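Side-chain contacts in probable chaperone (Pseudomonas aeruginosa, PDB 4JMF), which probably serves as a type III secretion chaperone of the CesT family, pairing with a second copy of itself to hold a partner protein before export: residues Gln94-Arg98 and Ala99-His103; His103-Glu106 and Gln107-Ala111. All blocks are in the same frame, centred on the assembly; numbering follows the deposited sequence.

Interaction 1. Residues Gln94-Arg98 and Ala99-His103; sequences QLLDR and AQIHH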
loop_
_atom_site.group_PDB
_atom_site.type_symbol
_atom_site.label_atom_id
_atom_site.label_comp_id
_atom_site.label_asym_id
_atom_site.label_seq_id
_atom_site.Cartn_x
_atom_site.Cartn_y
_atom_site.Cartn_z
ATOM N N GLN B 94 5.173 1.846 13.509
ATOM C CA GLN B 94 4.743 2.985 14.341
ATOM C C GLN B 94 3.231 3.123 14.473
ATOM O O GLN B 94 2.752 3.768 15.402
ATOM C CB GLN B 94 5.276 4.300 13.769
ATOM C CG GLN B 94 6.734 4.585 14.061
ATOM C CD GLN B 94 7.638 3.425 13.688
ATOM O OE1 GLN B 94 7.686 2.997 12.518
ATOM N NE2 GLN B 94 8.345 2.885 14.688
ATOM N N LEU B 95 2.485 2.552 13.530
ATOM C CA LEU B 95 1.027 2.684 13.519
ATOM C C LEU B 95 0.318 1.420 13.997
ATOM O O LEU B 95 -0.906 1.384 14.086
ATOM C CB LEU B 95 0.532 3.006 12.104
ATOM C CG LEU B 95 0.795 4.389 11.513
ATOM C CD1 LEU B 95 -0.051 4.593 10.245
ATOM C CD2 LEU B 95 0.490 5.458 12.546
ATOM N N LEU B 96 1.078 0.374 14.289
ATOM C CA LEU B 96 0.462 -0.927 14.528
ATOM C C LEU B 96 0.351 -1.262 16.009
ATOM O O LEU B 96 1.239 -1.913 16.585
ATOM C CB LEU B 96 1.209 -2.041 13.785
ATOM C CG LEU B 96 1.104 -2.058 12.252
ATOM C CD1 LEU B 96 2.182 -2.933 11.676
ATOM C CD2 LEU B 96 -0.267 -2.564 11.807
ATOM N N ASP B 97 -0.740 -0.816 16.624
ATOM C CA ASP B 97 -1.149 -1.392 17.898
ATOM C C ASP B 97 -1.929 -2.691 17.638
ATOM O O ASP B 97 -2.097 -3.102 16.479
ATOM C CB ASP B 97 -1.965 -0.397 18.722
ATOM C CG ASP B 97 -3.317 -0.077 18.103
ATOM O OD1 ASP B 97 -3.660 -0.633 17.035
ATOM O OD2 ASP B 97 -4.068 0.722 18.713
ATOM N N ARG B 98 -2.410 -3.321 18.703
ATOM C CA ARG B 98 -3.097 -4.606 18.589
ATOM C C ARG B 98 -4.276 -4.608 17.622
ATOM O O ARG B 98 -4.412 -5.518 16.798
ATOM C CB ARG B 98 -3.559 -5.103 19.956
ATOM C CG ARG B 98 -3.900 -6.585 19.931
ATOM C CD ARG B 98 -4.161 -7.103 21.318
ATOM N NE ARG B 98 -3.168 -6.608 22.256
ATOM C CZ ARG B 98 -3.326 -6.620 23.573
ATOM N NH1 ARG B 98 -4.442 -7.120 24.093
ATOM N NH2 ARG B 98 -2.372 -6.131 24.362
ATOM N N ALA B 99 -5.129 -3.595 17.715
ATOM C CA ALA B 99 -6.286 -3.513 16.826
ATOM C C ALA B 99 -5.836 -3.355 15.375
ATOM O O ALA B 99 -6.347 -4.013 14.458
ATOM C CB ALA B 99 -7.175 -2.346 17.230
ATOM N N GLN B 100 -4.877 -2.467 15.164
ATOM C CA GLN B 100 -4.477 -2.178 13.800
ATOM C C GLN B 100 -3.771 -3.361 13.117
ATOM O O GLN B 100 -4.029 -3.638 11.939
ATOM C CB GLN B 100 -3.659 -0.890 13.739
ATOM C CG GLN B 100 -3.327 -0.444 12.315
ATOM C CD GLN B 100 -4.581 -0.126 11.470
ATOM O OE1 GLN B 100 -5.694 0.056 11.998
ATOM N NE2 GLN B 100 -4.391 -0.044 10.148
ATOM N N ILE B 101 -2.914 -4.076 13.840
ATOM C CA ILE B 101 -2.240 -5.215 13.228
ATOM C C ILE B 101 -3.256 -6.314 12.899
ATOM O O ILE B 101 -3.212 -6.917 11.815
ATOM C CB ILE B 101 -1.007 -5.699 14.049
ATOM C CG1 ILE B 101 -0.142 -6.660 13.232
ATOM C CG2 ILE B 101 -1.408 -6.358 15.373
ATOM C CD1 ILE B 101 1.196 -6.997 13.922
ATOM N N HIS B 102 -4.209 -6.515 13.806
ATOM C CA HIS B 102 -5.320 -7.429 13.565
ATOM C C HIS B 102 -6.059 -6.991 12.298
ATOM O O HIS B 102 -6.340 -7.800 11.416
ATOM C CB HIS B 102 -6.252 -7.436 14.784
ATOM C CG HIS B 102 -7.408 -8.386 14.672
ATOM N ND1 HIS B 102 -8.643 -8.002 14.190
ATOM C CD2 HIS B 102 -7.527 -9.692 15.013
ATOM C CE1 HIS B 102 -9.466 -9.036 14.223
ATOM N NE2 HIS B 102 -8.813 -10.074 14.716
ATOM N N HIS B 103 -6.356 -5.700 12.206
ATOM C CA HIS B 103 -7.050 -5.156 11.037
ATOM C C HIS B 103 -6.279 -5.391 9.734
ATOM O O HIS B 103 -6.879 -5.721 8.701
ATOM C CB HIS B 103 -7.333 -3.666 11.233
ATOM C CG HIS B 103 -8.154 -3.057 10.141
ATOM N ND1 HIS B 103 -9.522 -3.203 10.067
ATOM C CD2 HIS B 103 -7.798 -2.300 9.074
ATOM C CE1 HIS B 103 -9.977 -2.556 9.007
ATOM N NE2 HIS B 103 -8.953 -2.002 8.385
#

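Interaction 2. Residues His103-Glu106 and Gln107-Ala111; sequences HQLE and QLVAA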
loop_
_atom_site.group_PDB
_atom_site.type_symbol
_atom_site.label_atom_id
_atom_site.label_comp_id
_atom_site.label_asym_id
_atom_site.label_seq_id
_atom_site.Cartn_x
_atom_site.Cartn_y
_atom_site.Cartn_z
ATOM N N HIS B 103 -6.356 -5.700 12.206
ATOM C CA HIS B 103 -7.050 -5.156 11.037
ATOM C C HIS B 103 -6.279 -5.391 9.734
ATOM O O HIS B 103 -6.879 -5.721 8.701
ATOM C CB HIS B 103 -7.333 -3.666 11.233
ATOM C CG HIS B 103 -8.154 -3.057 10.141
ATOM N ND1 HIS B 103 -9.522 -3.203 10.067
ATOM C CD2 HIS B 103 -7.798 -2.300 9.074
ATOM C CE1 HIS B 103 -9.977 -2.556 9.007
ATOM N NE2 HIS B 103 -8.953 -2.002 8.385
ATOM N N GLN B 104 -4.958 -5.223 9.773
ATOM C CA GLN B 104 -4.141 -5.438 8.573
ATOM C C GLN B 104 -4.300 -6.849 8.035
ATOM O O GLN B 104 -4.483 -7.051 6.831
ATOM C CB GLN B 104 -2.659 -5.167 8.836
ATOM C CG GLN B 104 -1.809 -5.217 7.559
ATOM C CD GLN B 104 -0.325 -5.012 7.817
ATOM O OE1 GLN B 104 0.082 -4.644 8.925
ATOM N NE2 GLN B 104 0.500 -5.243 6.782
ATOM N N LEU B 105 -4.216 -7.835 8.920
ATOM C CA LEU B 105 -4.342 -9.219 8.483
ATOM C C LEU B 105 -5.758 -9.485 7.974
ATOM O O LEU B 105 -5.948 -10.179 6.968
ATOM C CB LEU B 105 -3.977 -10.186 9.618
ATOM C CG LEU B 105 -4.090 -11.685 9.316
ATOM C CD1 LEU B 105 -3.142 -12.096 8.171
ATOM C CD2 LEU B 105 -3.793 -12.514 10.575
ATOM N N GLU B 106 -6.747 -8.917 8.656
ATOM C CA GLU B 106 -8.137 -9.167 8.304
ATOM C C GLU B 106 -8.454 -8.651 6.913
ATOM O O GLU B 106 -9.146 -9.328 6.146
ATOM C CB GLU B 106 -9.072 -8.515 9.321
ATOM C CG GLU B 106 -10.531 -8.950 9.186
ATOM C CD GLU B 106 -11.253 -8.904 10.520
ATOM O OE1 GLU B 106 -11.563 -7.786 11.003
ATOM O OE2 GLU B 106 -11.502 -9.994 11.091
ATOM N N GLN B 107 -7.944 -7.468 6.581
ATOM C CA GLN B 107 -8.180 -6.910 5.248
ATOM C C GLN B 107 -7.477 -7.737 4.171
ATOM O O GLN B 107 -8.002 -7.900 3.065
ATOM C CB GLN B 107 -7.754 -5.441 5.185
ATOM C CG GLN B 107 -8.572 -4.528 6.088
ATOM C CD GLN B 107 -10.054 -4.613 5.780
ATOM O OE1 GLN B 107 -10.485 -4.327 4.657
ATOM N NE2 GLN B 107 -10.845 -5.020 6.773
ATOM N N LEU B 108 -6.297 -8.269 4.495
ATOM C CA LEU B 108 -5.603 -9.167 3.573
ATOM C C LEU B 108 -6.481 -10.384 3.304
ATOM O O LEU B 108 -6.785 -10.711 2.149
ATOM C CB LEU B 108 -4.258 -9.626 4.148
ATOM C CG LEU B 108 -3.476 -10.578 3.236
ATOM C CD1 LEU B 108 -3.133 -9.904 1.900
ATOM C CD2 LEU B 108 -2.210 -11.101 3.924
ATOM N N VAL B 109 -6.895 -11.053 4.376
ATOM C CA VAL B 109 -7.718 -12.251 4.246
ATOM C C VAL B 109 -9.077 -11.973 3.594
ATOM O O VAL B 109 -9.563 -12.779 2.795
ATOM C CB VAL B 109 -7.867 -12.976 5.596
ATOM C CG1 VAL B 109 -8.809 -14.154 5.459
ATOM C CG2 VAL B 109 -6.503 -13.470 6.049
ATOM N N ALA B 110 -9.669 -10.818 3.890
ATOM C CA ALA B 110 -10.945 -10.466 3.278
ATOM C C ALA B 110 -10.848 -10.431 1.756
ATOM O O ALA B 110 -11.758 -10.874 1.059
ATOM C CB ALA B 110 -11.471 -9.134 3.825
ATOM N N ALA B 111 -9.740 -9.929 1.226
ATOM C CA ALA B 111 -9.620 -9.861 -0.229
ATOM C C ALA B 111 -9.324 -11.237 -0.792
ATOM O O ALA B 111 -9.779 -11.583 -1.880
ATOM C CB ALA B 111 -8.562 -8.886 -0.639
HETATM O O HOH W 1 -11.593 -5.674 9.328
#

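Interaction 1. Residues Gln94-Arg98 and Ala99-His103
D97 is the N-cap of helix 98-114, and its carboxylate meets the backbone of Q100 one turn on. From CB, the chain turns to place CG between the backbone N and the carbonyl carbon (chi1 67°), which swings the carboxylate over the first turn. There D97 OD1 accepts from Q100 N at 2.9 Å with an N-H...O angle of 162°, the N-H arriving nearly along the C-O axis. The same oxygen also touches two side chains of the first turn, lying 3.3 Å from Q100 CB and 3.9 Å from A99 CB. D97 O accepts from I101 N at 2.9 Å, while R98 O accepts from H102 N. Nearby, L96 CD2 rests 3.9 Å from I101 CB and 3.8 Å from Q100 CG, an apolar patch beside the polar cap. Q100 then bends away at chi2, and its NE2 finds Q91 OE1 on strand 85-92. The capped turn touches helix 3-15, where R98 NE bonds to Q11 OE1 and I101 packs on L12, and strand 46-53, where L96 and I101 both lie on L47.

Interaction 2. Residues His103-Glu106 and Gln107-Ala111
One face of the H103 imidazole carries Q107 CG, 3.8 Å from the ring centroid and 26° off its normal, a CH-pi contact displaced toward the rim. The Q107 amide, its plane 17° from that of the ring, runs on beyond the ring's rim, with Q107 NE2 3.4 Å from H103 CE1. Q107 reaches this place because its CG stands anti to the carbonyl carbon (chi1 -64°), which sends the chain back toward the preceding turn, and a second bend at chi2 carries the amide past the imidazole. At the ring's NE2 the partner is D70 OD2, a hydrogen bond that should fix the rotation of the imidazole. Water 1 accepts weakly from Q107 NE2 and donates to E106 OE1 at 2.7 Å, joining two adjacent side chains whose polar ends also bond to the backbone of the other protein's chain, through Q107 NE2 and E106 OE2. All this belongs to helix 98-114, which lies across the antiparallel sheet in the alpha-beta fold of the CesT family. Its i to i+4 ladder runs unbroken here, from Q107 N to H103 O at 2.9 Å through to A110 N to E106 O at 2.8 Å. Among the apolar side chains, L105 CD1 lies 4.2 Å from V109 CG2, four residues on, and more loosely 4.5 Å from L108 CD2, three residues on. L108 packs on M49 and L87 of the sheet, V109 on H35 and C37, while L105 and V109 also meet apolar side chains of the other protein.

Overall arrangement
After strand 85-92 the chain passes through a 3-10 turn that ends at L95, where L95 packs on P92 of the second subunit, and then enters helix 98-114. Interaction 1 closes the turn into that helix; interaction 2 continues along the same helix, the centres about 12 Å apart. They neither nest nor cross but succeed one another, sharing H103, and they touch where L96 CD2 lies 3.6 Å from Q104 OE1. The first ties the helix start to helix 3-15 and strand 46-53. The second carries the helix over strands 35-41, 46-53 and 85-92 and brings it against the chain of the other protein.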